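Local atomic coordinates of DNA polymerase III subunit beta (Helicobacter pylori 26695, PDB entry 4S3I), a protein that tethers DNA polymerases and other proteins to DNA and so makes replication processive, working as a sliding factor built from two copies of the chain. Residues A[14-19]-A[75-80]; A[264-269]-A[337-342]; A[328-333]-A[350-355]. All coordinates share one frame; numbering follows the deposited sequence.

Overall arrangement
The contacts sit at the two ends of an elongated, curved chain. Contact 1 comes first in sequence and joins helices 9-19 and 74-82 of the N-terminal domain. Contacts 2 and 3 both lie in the C-terminal domain, on the other side of the chain's centre, with their centres about 42 Å and about 38 Å from that of contact 1. Contacts 2 and 3 are neighbours, centres about 8 Å apart, and their segments alternate along the chain. Whereas contact 1 joins two helices to each other, these two seat helices 263-273 and 324-332 on strands 338-343 and 350-354, which pair within one antiparallel sheet. In this family such helices line the central hole.

Contact 1. Residues A[14-19]-A[75-80]; sequences NALRYL and KKFLDI
Leu16 reaches across to both Phe77 and Leu78. Its CB lies 4.0 Å from CD1 of Leu78. With chi1 at -67°, CG stands anti to the carbonyl carbon, and the two methyls fork toward the facing helix. CD1 sits over a face of the Phe77 ring, 3.9 Å from the centroid, in a CH-pi contact, while also lying 3.8 Å from CA of Leu78. CD2 goes to the rim instead and comes within 3.6 Å of Phe77 CD2. Between them the two methyls lie over part of one face and lap past its border.

Helices 9-19 and 74-82 are the two helices of the N-terminal domain, whose fold, as in the other domains of beta sliding factors, backs a helix pair with beta-sheets. Over these short segments the axes approach to 9.6 Å at 143°, nearer antiparallel than parallel. Beneath them, Leu16 also touches Leu46 of strand 43-49. Helix 74-82 reaches the subunit interface too, where Lys76 forms a salt bridge with Glu300 of the second subunit.

At the exposed border Arg17 crosses Leu78 at about a right angle. Its CG is 4.0 Å from Leu78 CD1, and its chain runs extended as far as NE. NH1 passes Leu78 CD2 at 4.1 Å, whereas NH2 is engaged in a salt bridge with Glu13.

Contact 2. Residues A[264-269]-A[337-342]; sequences EEFKES and TQFVLR
Phe266 and Phe339 make a T-shaped (edge-to-face) pair, with Phe339 supplying the edge. Its CZ stands 3.6 Å above the plane of the Phe266 ring, displaced toward the rim on the CG side, and Phe266 CG in turn lies in the plane of the Phe339 ring. The planes are inclined at 77° and the centroids are 5.2 Å apart. Phe339 CE1 shares the work, coming within 3.8 Å of Phe266 CB, so two atoms of one ring edge bear on the root of the other ring. The Phe339 ring gets there from a crowded position, CG lying between the backbone N and the carbonyl carbon at chi1 71°. Phe266 has a second edge-to-face partner in Phe291.

The pair fills the seam where helix 263-273 rests on strand 338-343 in the C-terminal domain, one of the helix-over-sheet domains of the sliding factor. Leu331, from the companion helix 324-332, touches both rings.

Toward the exposed end the two segments are joined through water: one molecule accepts from Glu264 N at 3.0 Å and donates to Thr337 O at 2.7 Å. Within the helix, Lys267 NZ forms a salt bridge with Glu264 OE2, 3.2 Å away on the syn side and 21° out of the carboxylate plane. Farther along the helix Glu265 O accepts two hydrogen bonds, from Ser269 N and Ser269 OG, which come from opposite faces of its plane.

Contact 3. Residues A[328-333]-A[350-355]; sequences LEALNA and FLIQES
Ile352 meets Ala330 with CD1 and CG2, and Leu331 with CG2; these three buried residues make up the tight part of the contact. Ala330 CB sits in the fork of the isoleucine, 3.8 Å from Ile352 CD1 and 4.0 Å from Ile352 CG2. CG2, anti to the backbone N, leans to the helix directly; CG1 sets off beside it, and the extended second torsion (chi2 170°) brings CD1 back toward Ala330 CB. Leu331 adds its CD2 alone, 4.0 Å from Ile352 CG2, the two side chains crossing at about a right angle. Ala330 also touches Thr369 of strand 368-371, the next strand of the sheet.

The other side is looser and watery. A water donates to Ala330 O at 2.9 Å and more weakly to Ile352 O, bridging the backbones. A second lies between Ala333 O and Glu354 OE2, 2.8 Å from the latter, although its bonding is doubtful; Glu354 OE2 also accepts from Gly335 N.

With no direct hydrogen bond between the segments, the position of helix 324-332 over strand 350-354 of the C-terminal domain rests here on the fit of apolar groups, and the polar link between them is made indirectly, through water.

Contact 1. Residues A[14-19]-A[75-80]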
ATOM      1  N   ASN A  14       8.234   4.606  19.359  1.00 28.74           N
ATOM      2  CA  ASN A  14       6.785   4.539  19.507  1.00 33.58           C
ATOM      3  C   ASN A  14       6.152   5.904  19.782  1.00 28.48           C
ATOM      4  O   ASN A  14       5.159   6.276  19.149  1.00 29.34           O
ATOM      5  CB  ASN A  14       6.394   3.547  20.607  1.00 42.49           C
ATOM      6  CG  ASN A  14       6.521   2.113  20.158  1.00 58.89           C
ATOM      7  OD1 ASN A  14       6.300   1.802  18.986  1.00 66.85           O
ATOM      8  ND2 ASN A  14       6.886   1.226  21.083  1.00 62.84           N
ATOM      9  N   ALA A  15       6.722   6.651  20.719  1.00 28.67           N
ATOM     10  CA  ALA A  15       6.196   7.977  21.009  1.00 28.70           C
ATOM     11  C   ALA A  15       6.242   8.870  19.762  1.00 28.51           C
ATOM     12  O   ALA A  15       5.279   9.576  19.454  1.00 28.39           O
ATOM     13  CB  ALA A  15       6.942   8.627  22.177  1.00 29.16           C
ATOM     14  N   LEU A  16       7.355   8.826  19.038  1.00 28.88           N
ATOM     15  CA  LEU A  16       7.505   9.644  17.834  1.00 28.51           C
ATOM     16  C   LEU A  16       6.515   9.247  16.740  1.00 28.17           C
ATOM     17  O   LEU A  16       6.013  10.101  15.994  1.00 28.15           O
ATOM     18  CB  LEU A  16       8.932   9.574  17.306  1.00 28.71           C
ATOM     19  CG  LEU A  16       9.975  10.215  18.208  1.00 29.09           C
ATOM     20  CD1 LEU A  16      11.357  10.039  17.607  1.00 29.30           C
ATOM     21  CD2 LEU A  16       9.670  11.693  18.433  1.00 29.46           C
ATOM     22  N   ARG A  17       6.227   7.956  16.646  1.00 27.97           N
ATOM     23  CA  ARG A  17       5.278   7.503  15.630  1.00 28.00           C
ATOM     24  C   ARG A  17       3.893   8.111  15.834  1.00 27.52           C
ATOM     25  O   ARG A  17       3.271   8.594  14.883  1.00 30.11           O
ATOM     26  CB  ARG A  17       5.219   5.972  15.561  1.00 30.88           C
ATOM     27  CG  ARG A  17       6.434   5.372  14.849  1.00 36.06           C
ATOM     28  CD  ARG A  17       6.265   3.895  14.459  1.00 39.92           C
ATOM     29  NE  ARG A  17       7.533   3.356  13.966  1.00 45.46           N
ATOM     30  CZ  ARG A  17       8.044   3.608  12.760  1.00 47.98           C
ATOM     31  NH1 ARG A  17       7.397   4.389  11.899  1.00 47.56           N
ATOM     32  NH2 ARG A  17       9.207   3.081  12.413  1.00 48.97           N
ATOM     33  N   TYR A  18       3.426   8.113  17.076  1.00 27.58           N
ATOM     34  CA  TYR A  18       2.129   8.693  17.384  1.00 27.53           C
ATOM     35  C   TYR A  18       2.079  10.170  17.074  1.00 31.70           C
ATOM     36  O   TYR A  18       1.031  10.696  16.708  1.00 28.52           O
ATOM     37  CB  TYR A  18       1.813   8.515  18.858  1.00 27.70           C
ATOM     38  CG  TYR A  18       1.408   7.118  19.245  1.00 34.30           C
ATOM     39  CD1 TYR A  18       0.340   6.487  18.621  1.00 35.87           C
ATOM     40  CD2 TYR A  18       2.068   6.448  20.267  1.00 35.94           C
ATOM     41  CE1 TYR A  18      -0.053   5.206  18.994  1.00 43.51           C
ATOM     42  CE2 TYR A  18       1.688   5.175  20.649  1.00 41.72           C
ATOM     43  CZ  TYR A  18       0.630   4.560  20.010  1.00 44.91           C
ATOM     44  OH  TYR A  18       0.257   3.293  20.399  1.00 49.05           O
ATOM     45  N   LEU A  19       3.212  10.842  17.242  1.00 28.02           N
ATOM     46  CA  LEU A  19       3.247  12.292  17.130  1.00 28.35           C
ATOM     47  C   LEU A  19       3.274  12.795  15.690  1.00 28.38           C
ATOM     48  O   LEU A  19       3.005  13.971  15.441  1.00 28.70           O
ATOM     49  CB  LEU A  19       4.442  12.844  17.910  1.00 28.69           C
ATOM     50  CG  LEU A  19       4.227  12.832  19.423  1.00 28.89           C
ATOM     51  CD1 LEU A  19       5.557  13.020  20.137  1.00 29.19           C
ATOM     52  CD2 LEU A  19       3.255  13.943  19.840  1.00 29.18           C
ATOM     53  N   LYS A  75       9.777  14.743  12.026  1.00 29.92           N
ATOM     54  CA  LYS A  75       9.931  13.737  10.970  1.00 29.78           C
ATOM     55  C   LYS A  75      11.377  13.243  10.890  1.00 29.97           C
ATOM     56  O   LYS A  75      11.631  12.043  10.815  1.00 29.78           O
ATOM     57  CB  LYS A  75       9.472  14.284   9.614  1.00 30.05           C
ATOM     58  CG  LYS A  75       9.707  13.302   8.437  1.00 32.47           C
ATOM     59  CD  LYS A  75       9.595  14.010   7.085  1.00 34.52           C
ATOM     60  CE  LYS A  75       9.562  13.012   5.925  1.00 37.24           C
ATOM     61  NZ  LYS A  75      10.778  12.163   5.855  1.00 40.40           N
ATOM     62  N   LYS A  76      12.321  14.177  10.911  1.00 30.41           N
ATOM     63  CA  LYS A  76      13.740  13.819  10.904  1.00 30.66           C
ATOM     64  C   LYS A  76      14.102  13.002  12.148  1.00 30.42           C
ATOM     65  O   LYS A  76      14.840  12.030  12.058  1.00 30.46           O
ATOM     66  CB  LYS A  76      14.621  15.074  10.804  1.00 31.20           C
ATOM     67  CG  LYS A  76      14.478  15.833   9.483  1.00 31.62           C
ATOM     68  CD  LYS A  76      15.140  17.216   9.551  1.00 32.20           C
ATOM     69  CE  LYS A  76      14.862  18.039   8.293  1.00 32.72           C
ATOM     70  NZ  LYS A  76      15.663  17.581   7.125  1.00 33.67           N
ATOM     71  N   PHE A  77      13.582  13.424  13.297  1.00 30.27           N
ATOM     72  CA  PHE A  77      13.817  12.751  14.575  1.00 30.14           C
ATOM     73  C   PHE A  77      13.414  11.293  14.450  1.00 29.82           C
ATOM     74  O   PHE A  77      14.181  10.395  14.779  1.00 29.92           O
ATOM     75  CB  PHE A  77      12.993  13.436  15.690  1.00 30.07           C
ATOM     76  CG  PHE A  77      13.459  13.131  17.098  1.00 30.16           C
ATOM     77  CD1 PHE A  77      14.647  12.451  17.336  1.00 34.06           C
ATOM     78  CD2 PHE A  77      12.695  13.536  18.190  1.00 30.15           C
ATOM     79  CE1 PHE A  77      15.073  12.180  18.645  1.00 30.52           C
ATOM     80  CE2 PHE A  77      13.112  13.277  19.504  1.00 30.33           C
ATOM     81  CZ  PHE A  77      14.301  12.597  19.730  1.00 30.52           C
ATOM     82  N   LEU A  78      12.210  11.045  13.953  1.00 29.50           N
ATOM     83  CA  LEU A  78      11.755   9.666  13.805  1.00 29.23           C
ATOM     84  C   LEU A  78      12.567   8.926  12.738  1.00 29.42           C
ATOM     85  O   LEU A  78      12.884   7.737  12.898  1.00 29.44           O
ATOM     86  CB  LEU A  78      10.267   9.623  13.478  1.00 28.87           C
ATOM     87  CG  LEU A  78       9.727   8.240  13.117  1.00 28.62           C
ATOM     88  CD1 LEU A  78       9.968   7.232  14.242  1.00 28.61           C
ATOM     89  CD2 LEU A  78       8.247   8.332  12.782  1.00 30.95           C
ATOM     90  N   ASP A  79      12.914   9.611  11.653  1.00 29.66           N
ATOM     91  CA  ASP A  79      13.687   8.942  10.601  1.00 36.48           C
ATOM     92  C   ASP A  79      15.018   8.434  11.158  1.00 30.26           C
ATOM     93  O   ASP A  79      15.434   7.317  10.860  1.00 30.41           O
ATOM     94  CB  ASP A  79      13.919   9.871   9.394  1.00 33.18           C
ATOM     95  CG  ASP A  79      12.681  10.018   8.516  1.00 35.67           C
ATOM     96  OD1 ASP A  79      11.804   9.137   8.581  1.00 31.10           O
ATOM     97  OD2 ASP A  79      12.594  11.016   7.763  1.00 39.20           O
ATOM     98  N   ILE A  80      15.663   9.258  11.985  1.00 30.42           N
ATOM     99  CA  ILE A  80      16.911   8.866  12.637  1.00 30.76           C
ATOM    100  C   ILE A  80      16.719   7.697  13.610  1.00 30.63           C
ATOM    101  O   ILE A  80      17.371   6.666  13.481  1.00 30.90           O
ATOM    102  CB  ILE A  80      17.527  10.045  13.398  1.00 30.95           C
ATOM    103  CG1 ILE A  80      18.030  11.115  12.425  1.00 31.27           C
ATOM    104  CG2 ILE A  80      18.655   9.576  14.309  1.00 31.27           C
ATOM    105  CD1 ILE A  80      18.494  12.388  13.131  1.00 31.49           C
TER

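Contact 2. Residues A[264-269]-A[337-342]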
ATOM      1  N   GLU A 264     -23.502 -11.899   6.044  1.00 25.36           N
ATOM      2  CA  GLU A 264     -22.403 -12.246   5.146  1.00 25.50           C
ATOM      3  C   GLU A 264     -22.903 -12.633   3.754  1.00 34.48           C
ATOM      4  O   GLU A 264     -22.258 -12.312   2.749  1.00 25.70           O
ATOM      5  CB  GLU A 264     -21.525 -13.359   5.743  1.00 27.79           C
ATOM      6  CG  GLU A 264     -20.688 -12.932   6.949  1.00 28.47           C
ATOM      7  CD  GLU A 264     -19.816 -11.691   6.691  1.00 34.46           C
ATOM      8  OE1 GLU A 264     -19.195 -11.582   5.611  1.00 31.18           O
ATOM      9  OE2 GLU A 264     -19.738 -10.813   7.579  1.00 35.19           O
ATOM     10  N   GLU A 265     -24.052 -13.305   3.682  1.00 25.72           N
ATOM     11  CA  GLU A 265     -24.637 -13.595   2.372  1.00 25.87           C
ATOM     12  C   GLU A 265     -24.996 -12.324   1.618  1.00 25.91           C
ATOM     13  O   GLU A 265     -24.761 -12.217   0.410  1.00 27.48           O
ATOM     14  CB  GLU A 265     -25.882 -14.477   2.490  1.00 29.08           C
ATOM     15  CG  GLU A 265     -25.583 -15.947   2.719  1.00 33.80           C
ATOM     16  CD  GLU A 265     -26.838 -16.806   2.583  1.00 46.03           C
ATOM     17  OE1 GLU A 265     -27.921 -16.353   3.024  1.00 47.05           O
ATOM     18  OE2 GLU A 265     -26.733 -17.922   2.025  1.00 56.03           O
ATOM     19  N   PHE A 266     -25.584 -11.371   2.318  1.00 25.47           N
ATOM     20  CA  PHE A 266     -25.874 -10.087   1.691  1.00 25.58           C
ATOM     21  C   PHE A 266     -24.607  -9.322   1.262  1.00 25.74           C
ATOM     22  O   PHE A 266     -24.584  -8.759   0.171  1.00 26.22           O
ATOM     23  CB  PHE A 266     -26.796  -9.224   2.580  1.00 25.27           C
ATOM     24  CG  PHE A 266     -28.258  -9.439   2.288  1.00 25.37           C
ATOM     25  CD1 PHE A 266     -28.853 -10.672   2.549  1.00 25.43           C
ATOM     26  CD2 PHE A 266     -29.011  -8.443   1.694  1.00 25.47           C
ATOM     27  CE1 PHE A 266     -30.214 -10.897   2.235  1.00 25.55           C
ATOM     28  CE2 PHE A 266     -30.361  -8.651   1.387  1.00 32.11           C
ATOM     29  CZ  PHE A 266     -30.959  -9.885   1.653  1.00 25.63           C
ATOM     30  N   LYS A 267     -23.580  -9.289   2.118  1.00 25.31           N
ATOM     31  CA  LYS A 267     -22.316  -8.647   1.753  1.00 25.34           C
ATOM     32  C   LYS A 267     -21.780  -9.277   0.471  1.00 25.65           C
ATOM     33  O   LYS A 267     -21.394  -8.586  -0.455  1.00 25.82           O
ATOM     34  CB  LYS A 267     -21.255  -8.805   2.855  1.00 25.23           C
ATOM     35  CG  LYS A 267     -21.392  -7.891   4.082  1.00 25.01           C
ATOM     36  CD  LYS A 267     -20.230  -8.193   5.055  1.00 24.98           C
ATOM     37  CE  LYS A 267     -20.287  -7.335   6.312  1.00 30.67           C
ATOM     38  NZ  LYS A 267     -19.131  -7.647   7.218  1.00 31.92           N
ATOM     39  N   GLU A 268     -21.771 -10.605   0.437  1.00 25.81           N
ATOM     40  CA  GLU A 268     -21.173 -11.338  -0.673  1.00 27.19           C
ATOM     41  C   GLU A 268     -21.959 -11.076  -1.967  1.00 31.17           C
ATOM     42  O   GLU A 268     -21.382 -10.864  -3.038  1.00 26.76           O
ATOM     43  CB  GLU A 268     -21.135 -12.827  -0.324  1.00 30.13           C
ATOM     44  CG  GLU A 268     -20.368 -13.695  -1.279  1.00 42.38           C
ATOM     45  CD  GLU A 268     -20.472 -15.176  -0.910  1.00 55.03           C
ATOM     46  OE1 GLU A 268     -19.903 -16.015  -1.647  1.00 62.40           O
ATOM     47  OE2 GLU A 268     -21.126 -15.495   0.113  1.00 48.73           O
ATOM     48  N   SER A 269     -23.280 -11.039  -1.851  1.00 26.30           N
ATOM     49  CA  SER A 269     -24.147 -10.856  -3.010  1.00 26.57           C
ATOM     50  C   SER A 269     -24.057  -9.431  -3.554  1.00 27.29           C
ATOM     51  O   SER A 269     -24.019  -9.223  -4.771  1.00 27.04           O
ATOM     52  CB  SER A 269     -25.592 -11.212  -2.639  1.00 30.39           C
ATOM     53  OG  SER A 269     -25.696 -12.595  -2.340  1.00 26.52           O
ATOM     54  N   THR A 337     -24.363 -11.913  13.274  1.00 26.16           N
ATOM     55  CA  THR A 337     -24.317 -12.706  12.038  1.00 26.08           C
ATOM     56  C   THR A 337     -25.526 -12.444  11.156  1.00 25.87           C
ATOM     57  O   THR A 337     -25.517 -12.749   9.968  1.00 25.76           O
ATOM     58  CB  THR A 337     -24.253 -14.193  12.342  1.00 26.54           C
ATOM     59  OG1 THR A 337     -25.516 -14.604  12.873  1.00 26.76           O
ATOM     60  CG2 THR A 337     -23.145 -14.475  13.372  1.00 26.88           C
ATOM     61  N   GLN A 338     -26.583 -11.908  11.756  1.00 25.90           N
ATOM     62  CA  GLN A 338     -27.791 -11.555  11.022  1.00 25.76           C
ATOM     63  C   GLN A 338     -28.072 -10.087  11.198  1.00 25.61           C
ATOM     64  O   GLN A 338     -27.576  -9.470  12.141  1.00 25.67           O
ATOM     65  CB  GLN A 338     -28.985 -12.381  11.524  1.00 26.06           C
ATOM     66  CG  GLN A 338     -28.801 -13.873  11.366  1.00 26.32           C
ATOM     67  CD  GLN A 338     -30.041 -14.656  11.781  1.00 37.54           C
ATOM     68  OE1 GLN A 338     -30.369 -14.744  12.971  1.00 31.72           O
ATOM     69  NE2 GLN A 338     -30.758 -15.200  10.796  1.00 26.62           N
ATOM     70  N   PHE A 339     -28.862  -9.521  10.302  1.00 25.48           N
ATOM     71  CA  PHE A 339     -29.247  -8.135  10.435  1.00 25.46           C
ATOM     72  C   PHE A 339     -30.741  -7.988  10.192  1.00 30.73           C
ATOM     73  O   PHE A 339     -31.393  -8.874   9.622  1.00 28.98           O
ATOM     74  CB  PHE A 339     -28.449  -7.215   9.488  1.00 25.26           C
ATOM     75  CG  PHE A 339     -28.810  -7.357   8.020  1.00 25.18           C
ATOM     76  CD1 PHE A 339     -28.252  -8.378   7.249  1.00 25.11           C
ATOM     77  CD2 PHE A 339     -29.663  -6.443   7.405  1.00 25.27           C
ATOM     78  CE1 PHE A 339     -28.569  -8.513   5.892  1.00 25.13           C
ATOM     79  CE2 PHE A 339     -29.982  -6.562   6.057  1.00 25.29           C
ATOM     80  CZ  PHE A 339     -29.426  -7.606   5.288  1.00 25.21           C
ATOM     81  N   VAL A 340     -31.278  -6.862  10.632  1.00 25.76           N
ATOM     82  CA  VAL A 340     -32.668  -6.558  10.394  1.00 25.96           C
ATOM     83  C   VAL A 340     -32.760  -5.388   9.456  1.00 25.96           C
ATOM     84  O   VAL A 340     -32.126  -4.342   9.670  1.00 25.99           O
ATOM     85  CB  VAL A 340     -33.408  -6.271  11.699  1.00 33.31           C
ATOM     86  CG1 VAL A 340     -34.843  -5.833  11.403  1.00 36.19           C
ATOM     87  CG2 VAL A 340     -33.381  -7.504  12.586  1.00 27.93           C
ATOM     88  N   LEU A 341     -33.536  -5.578   8.400  1.00 25.99           N
ATOM     89  CA  LEU A 341     -33.800  -4.523   7.444  1.00 26.12           C
ATOM     90  C   LEU A 341     -35.230  -4.051   7.683  1.00 29.84           C
ATOM     91  O   LEU A 341     -36.175  -4.830   7.510  1.00 32.25           O
ATOM     92  CB  LEU A 341     -33.660  -5.074   6.021  1.00 25.99           C
ATOM     93  CG  LEU A 341     -34.158  -4.163   4.904  1.00 26.88           C
ATOM     94  CD1 LEU A 341     -33.292  -2.937   4.838  1.00 31.01           C
ATOM     95  CD2 LEU A 341     -34.143  -4.891   3.550  1.00 27.89           C
ATOM     96  N   ARG A 342     -35.400  -2.797   8.096  1.00 28.04           N
ATOM     97  CA  ARG A 342     -36.736  -2.254   8.350  1.00 27.31           C
ATOM     98  C   ARG A 342     -37.131  -1.262   7.268  1.00 27.64           C
ATOM     99  O   ARG A 342     -36.403  -0.306   6.984  1.00 33.03           O
ATOM    100  CB  ARG A 342     -36.811  -1.569   9.726  1.00 28.48           C
ATOM    101  CG  ARG A 342     -36.347  -2.412  10.888  1.00 29.96           C
ATOM    102  CD  ARG A 342     -36.764  -1.790  12.225  1.00 27.93           C
ATOM    103  NE  ARG A 342     -36.059  -2.414  13.344  1.00 36.55           N
ATOM    104  CZ  ARG A 342     -36.428  -3.557  13.921  1.00 44.82           C
ATOM    105  NH1 ARG A 342     -37.508  -4.205  13.495  1.00 40.90           N
ATOM    106  NH2 ARG A 342     -35.718  -4.056  14.928  1.00 41.93           N
TER
HETATM  107  O   HOH W   1     -23.656 -13.837   8.322  1.00 26.16           O

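Contact 3. Residues A[328-333]-A[350-355]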
ATOM      1  N   LEU A 328     -23.331  -1.900   2.016  1.00 25.61           N
ATOM      2  CA  LEU A 328     -22.199  -2.677   2.514  1.00 25.35           C
ATOM      3  C   LEU A 328     -21.628  -2.046   3.774  1.00 25.21           C
ATOM      4  O   LEU A 328     -21.332  -2.740   4.752  1.00 25.00           O
ATOM      5  CB  LEU A 328     -21.098  -2.800   1.455  1.00 25.52           C
ATOM      6  CG  LEU A 328     -21.349  -3.808   0.354  1.00 32.23           C
ATOM      7  CD1 LEU A 328     -20.242  -3.747  -0.703  1.00 32.52           C
ATOM      8  CD2 LEU A 328     -21.456  -5.209   0.951  1.00 31.83           C
ATOM      9  N   GLU A 329     -21.469  -0.727   3.759  1.00 25.40           N
ATOM     10  CA  GLU A 329     -20.910  -0.075   4.932  1.00 28.49           C
ATOM     11  C   GLU A 329     -21.829  -0.234   6.141  1.00 29.01           C
ATOM     12  O   GLU A 329     -21.360  -0.428   7.252  1.00 25.11           O
ATOM     13  CB  GLU A 329     -20.556   1.394   4.639  1.00 25.63           C
ATOM     14  CG  GLU A 329     -19.420   1.501   3.611  1.00 28.43           C
ATOM     15  CD  GLU A 329     -18.867   2.918   3.444  1.00 31.94           C
ATOM     16  OE1 GLU A 329     -17.679   3.039   3.090  1.00 35.66           O
ATOM     17  OE2 GLU A 329     -19.612   3.900   3.645  1.00 32.02           O
ATOM     18  N   ALA A 330     -23.138  -0.187   5.919  1.00 25.37           N
ATOM     19  CA  ALA A 330     -24.074  -0.390   7.035  1.00 25.36           C
ATOM     20  C   ALA A 330     -23.920  -1.793   7.625  1.00 25.10           C
ATOM     21  O   ALA A 330     -24.002  -1.983   8.840  1.00 25.10           O
ATOM     22  CB  ALA A 330     -25.504  -0.132   6.596  1.00 25.59           C
ATOM     23  N   LEU A 331     -23.657  -2.779   6.767  1.00 24.98           N
ATOM     24  CA  LEU A 331     -23.490  -4.148   7.248  1.00 24.84           C
ATOM     25  C   LEU A 331     -22.148  -4.302   7.979  1.00 24.77           C
ATOM     26  O   LEU A 331     -22.054  -4.989   9.001  1.00 24.78           O
ATOM     27  CB  LEU A 331     -23.589  -5.147   6.088  1.00 24.84           C
ATOM     28  CG  LEU A 331     -24.945  -5.243   5.377  1.00 24.94           C
ATOM     29  CD1 LEU A 331     -24.868  -6.293   4.288  1.00 24.98           C
ATOM     30  CD2 LEU A 331     -26.101  -5.556   6.367  1.00 24.96           C
ATOM     31  N   ASN A 332     -21.101  -3.674   7.439  1.00 24.76           N
ATOM     32  CA  ASN A 332     -19.785  -3.690   8.094  1.00 26.47           C
ATOM     33  C   ASN A 332     -19.837  -3.176   9.537  1.00 24.77           C
ATOM     34  O   ASN A 332     -19.064  -3.597  10.394  1.00 27.01           O
ATOM     35  CB  ASN A 332     -18.763  -2.863   7.289  1.00 32.81           C
ATOM     36  CG  ASN A 332     -18.479  -3.442   5.920  1.00 39.82           C
ATOM     37  OD1 ASN A 332     -18.702  -4.630   5.672  1.00 38.12           O
ATOM     38  ND2 ASN A 332     -17.969  -2.597   5.014  1.00 36.62           N
ATOM     39  N   ALA A 333     -20.755  -2.257   9.806  1.00 24.87           N
ATOM     40  CA  ALA A 333     -20.868  -1.652  11.136  1.00 25.02           C
ATOM     41  C   ALA A 333     -21.582  -2.539  12.158  1.00 27.66           C
ATOM     42  O   ALA A 333     -21.706  -2.166  13.327  1.00 28.48           O
ATOM     43  CB  ALA A 333     -21.568  -0.325  11.037  1.00 25.21           C
ATOM     44  N   PHE A 350     -34.925   3.550   4.691  1.00 28.88           N
ATOM     45  CA  PHE A 350     -34.982   2.282   5.398  1.00 28.31           C
ATOM     46  C   PHE A 350     -33.821   2.145   6.364  1.00 27.90           C
ATOM     47  O   PHE A 350     -32.819   2.852   6.251  1.00 27.91           O
ATOM     48  CB  PHE A 350     -34.986   1.108   4.419  1.00 35.22           C
ATOM     49  CG  PHE A 350     -33.767   1.040   3.536  1.00 33.50           C
ATOM     50  CD1 PHE A 350     -32.661   0.272   3.897  1.00 27.13           C
ATOM     51  CD2 PHE A 350     -33.737   1.725   2.332  1.00 32.45           C
ATOM     52  CE1 PHE A 350     -31.538   0.192   3.055  1.00 26.98           C
ATOM     53  CE2 PHE A 350     -32.626   1.658   1.492  1.00 32.69           C
ATOM     54  CZ  PHE A 350     -31.527   0.891   1.857  1.00 28.93           C
ATOM     55  N   LEU A 351     -33.948   1.207   7.292  1.00 27.58           N
ATOM     56  CA  LEU A 351     -33.022   1.106   8.404  1.00 29.52           C
ATOM     57  C   LEU A 351     -32.315  -0.233   8.369  1.00 33.30           C
ATOM     58  O   LEU A 351     -32.929  -1.259   8.063  1.00 29.41           O
ATOM     59  CB  LEU A 351     -33.786   1.256   9.732  1.00 31.91           C
ATOM     60  CG  LEU A 351     -32.962   1.445  11.014  1.00 34.73           C
ATOM     61  CD1 LEU A 351     -32.417   2.864  11.072  1.00 29.94           C
ATOM     62  CD2 LEU A 351     -33.758   1.120  12.274  1.00 39.33           C
ATOM     63  N   ILE A 352     -31.021  -0.227   8.683  1.00 26.49           N
ATOM     64  CA  ILE A 352     -30.266  -1.468   8.860  1.00 26.06           C
ATOM     65  C   ILE A 352     -29.710  -1.485  10.269  1.00 31.45           C
ATOM     66  O   ILE A 352     -29.106  -0.508  10.703  1.00 28.01           O
ATOM     67  CB  ILE A 352     -29.120  -1.581   7.816  1.00 25.80           C
ATOM     68  CG1 ILE A 352     -29.703  -1.851   6.426  1.00 30.06           C
ATOM     69  CG2 ILE A 352     -28.132  -2.695   8.186  1.00 25.47           C
ATOM     70  CD1 ILE A 352     -28.692  -1.747   5.301  1.00 29.63           C
ATOM     71  N   GLN A 353     -29.926  -2.576  10.999  1.00 25.99           N
ATOM     72  CA  GLN A 353     -29.407  -2.658  12.359  1.00 29.67           C
ATOM     73  C   GLN A 353     -29.144  -4.101  12.752  1.00 29.95           C
ATOM     74  O   GLN A 353     -29.531  -5.025  12.023  1.00 26.52           O
ATOM     75  CB  GLN A 353     -30.351  -1.963  13.355  1.00 33.44           C
ATOM     76  CG  GLN A 353     -31.663  -2.673  13.583  1.00 38.18           C
ATOM     77  CD  GLN A 353     -32.649  -1.847  14.413  1.00 41.07           C
ATOM     78  OE1 GLN A 353     -33.770  -2.285  14.662  1.00 34.69           O
ATOM     79  NE2 GLN A 353     -32.233  -0.651  14.837  1.00 36.15           N
ATOM     80  N   GLU A 354     -28.474  -4.298  13.884  1.00 26.06           N
ATOM     81  CA  GLU A 354     -28.151  -5.638  14.323  1.00 26.05           C
ATOM     82  C   GLU A 354     -29.435  -6.387  14.638  1.00 31.14           C
ATOM     83  O   GLU A 354     -30.470  -5.786  14.943  1.00 26.56           O
ATOM     84  CB  GLU A 354     -27.256  -5.623  15.580  1.00 26.26           C
ATOM     85  CG  GLU A 354     -25.891  -4.976  15.396  1.00 26.05           C
ATOM     86  CD  GLU A 354     -24.924  -5.262  16.546  1.00 31.08           C
ATOM     87  OE1 GLU A 354     -25.337  -5.876  17.555  1.00 27.32           O
ATOM     88  OE2 GLU A 354     -23.737  -4.888  16.434  1.00 27.95           O
ATOM     89  N   SER A 355     -29.360  -7.706  14.571  1.00 26.49           N
ATOM     90  CA  SER A 355     -30.405  -8.539  15.126  1.00 31.21           C
ATOM     91  C   SER A 355     -30.322  -8.311  16.636  1.00 30.35           C
ATOM     92  O   SER A 355     -29.214  -8.138  17.175  1.00 27.10           O
ATOM     93  CB  SER A 355     -30.126 -10.004  14.768  1.00 26.61           C
ATOM     94  OG  SER A 355     -31.147 -10.858  15.233  1.00 38.22           O
TER
HETATM   95  O   HOH W   2     -25.665  -0.086  10.338  1.00 23.25           O
HETATM   96  O   HOH W   3     -22.854  -2.387  15.558  1.00 21.03           O